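Local coordinates for heavy-metal chelation domain-containing protein (Pyrococcus horikoshii, PDB 3NPG), which is of unknown function but probably takes part in heavy-metal chelation and contains a Rossmann-like domain, at residues E164-I169 with A187-L192. Sequence-based numbering, arbitrary orientation.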
# COMPACT_ATOMS: atom_id res chain seq x y z
N GLU A 164 -22.34 16.17 -7.91
CA GLU A 164 -23.38 15.59 -8.76
C GLU A 164 -24.36 14.66 -8.00
O GLU A 164 -25.37 14.24 -8.58
CB GLU A 164 -22.75 14.83 -9.95
CG GLU A 164 -21.80 15.67 -10.80
CD GLU A 164 -22.42 16.87 -11.49
OE1 GLU A 164 -23.62 16.80 -11.84
OE2 GLU A 164 -21.70 17.87 -11.71
N VAL A 165 -24.05 14.33 -6.73
CA VAL A 165 -24.87 13.40 -5.94
C VAL A 165 -25.91 14.11 -5.05
O VAL A 165 -25.69 15.24 -4.61
CB VAL A 165 -24.01 12.40 -5.13
CG1 VAL A 165 -23.15 11.55 -6.06
CG2 VAL A 165 -23.14 13.12 -4.10
N ASP A 166 -27.04 13.43 -4.78
CA ASP A 166 -28.14 13.97 -3.96
C ASP A 166 -27.99 13.55 -2.50
O ASP A 166 -28.55 14.19 -1.61
CB ASP A 166 -29.49 13.49 -4.50
CG ASP A 166 -29.59 13.56 -6.00
OD1 ASP A 166 -29.69 14.68 -6.54
OD2 ASP A 166 -29.56 12.49 -6.65
N GLY A 167 -27.28 12.44 -2.28
CA GLY A 167 -27.03 11.92 -0.94
C GLY A 167 -25.59 11.49 -0.74
O GLY A 167 -24.95 11.01 -1.68
N ILE A 168 -25.07 11.67 0.49
CA ILE A 168 -23.70 11.29 0.83
C ILE A 168 -23.66 10.47 2.11
O ILE A 168 -24.18 10.91 3.14
CB ILE A 168 -22.77 12.55 0.92
CG1 ILE A 168 -22.63 13.24 -0.45
CG2 ILE A 168 -21.39 12.18 1.50
CD1 ILE A 168 -22.13 14.61 -0.38
N ILE A 169 -23.03 9.27 2.06
CA ILE A 169 -22.80 8.44 3.24
C ILE A 169 -21.30 8.34 3.45
O ILE A 169 -20.64 7.54 2.77
CB ILE A 169 -23.50 7.05 3.15
CG1 ILE A 169 -25.01 7.20 2.89
CG2 ILE A 169 -23.23 6.21 4.40
CD1 ILE A 169 -25.70 5.91 2.66
N ALA A 187 -20.14 19.08 -1.61
CA ALA A 187 -21.53 18.60 -1.54
C ALA A 187 -22.50 19.71 -1.97
O ALA A 187 -23.32 20.16 -1.16
CB ALA A 187 -21.84 18.14 -0.13
N LYS A 188 -22.40 20.16 -3.24
CA LYS A 188 -23.16 21.29 -3.78
C LYS A 188 -24.67 21.03 -3.85
O LYS A 188 -25.46 21.93 -3.54
CB LYS A 188 -22.63 21.68 -5.19
CG LYS A 188 -21.11 21.83 -5.29
CD LYS A 188 -20.60 23.10 -4.63
CE LYS A 188 -19.13 23.30 -4.88
NZ LYS A 188 -18.58 24.40 -4.05
N LYS A 189 -25.07 19.83 -4.31
CA LYS A 189 -26.47 19.49 -4.59
C LYS A 189 -27.05 18.46 -3.58
O LYS A 189 -28.25 18.14 -3.63
CB LYS A 189 -26.56 18.96 -6.04
CG LYS A 189 -27.96 18.78 -6.57
CD LYS A 189 -27.95 18.45 -8.06
CE LYS A 189 -28.23 17.00 -8.33
NZ LYS A 189 -28.31 16.72 -9.78
N ALA A 190 -26.21 17.96 -2.65
CA ALA A 190 -26.64 16.95 -1.68
C ALA A 190 -27.58 17.53 -0.65
O ALA A 190 -27.32 18.59 -0.08
CB ALA A 190 -25.43 16.33 -1.00
N LYS A 191 -28.72 16.84 -0.44
CA LYS A 191 -29.73 17.25 0.54
C LYS A 191 -29.67 16.37 1.80
O LYS A 191 -30.27 16.70 2.83
CB LYS A 191 -31.15 17.23 -0.09
CG LYS A 191 -31.40 16.07 -1.06
CD LYS A 191 -32.72 16.24 -1.81
CE LYS A 191 -32.96 15.11 -2.76
NZ LYS A 191 -34.25 15.27 -3.48
N LEU A 192 -28.90 15.27 1.72
CA LEU A 192 -28.76 14.31 2.80
C LEU A 192 -27.28 13.90 2.95
O LEU A 192 -26.73 13.27 2.05
CB LEU A 192 -29.64 13.07 2.49
CG LEU A 192 -29.68 11.96 3.54
CD1 LEU A 192 -30.38 12.42 4.80
CD2 LEU A 192 -30.37 10.76 3.00
O HOH W 1 -30.61 17.40 -5.17
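Two backbone hydrogen bonds join Asp166 to Lys191 and Ile168 to Leu192, opening the parallel pairing of strands 167-171 and 192-196 in the Rossmann-like sheet; helices 174-177 and 180-186 make the crossover between them. Ile168 N donates to Leu192 O over 2.8 Å. Its C=O...N angle of 166° puts the donor nearly in line with the carbonyl. The bond from Lys191 N to Asp166 O, 2.9 Å long, is more bent at the acceptor, with a C=O...N angle of 142°, and the donor also lies off the carbonyl plane. Together they flank the parallel bridge of Gly167 with Leu192, where Gly167 CA also approaches Leu192 O. Farther from the sheet, a water donates to both Asp166 OD1 and Lys189 O, linking the two loops where regular pairing has not yet begun. The side chains of Asp166 and Lys189 run side by side in the same direction, yet their charged ends, OD1 and NZ, remain 4.1 Å apart, beyond a salt bridge. The Lys189 chain leaves opposite its backbone N and turns at chi3, which brings CE, rather than NZ, closest to Asp166 OD1. The other carboxylate oxygen of Asp166, OD2, accepts from Arg118 N, tying the loop to neighbouring strand 118-122, while Lys191 NZ reaches Glu115 O. Apolar packing lies on the side of Ile168, whose CG1 branch extends toward the 187-190 loop so that its terminal methyl, CD1, meets Ala187 CB at 3.6 Å and Ala190 CB at 3.8 Å.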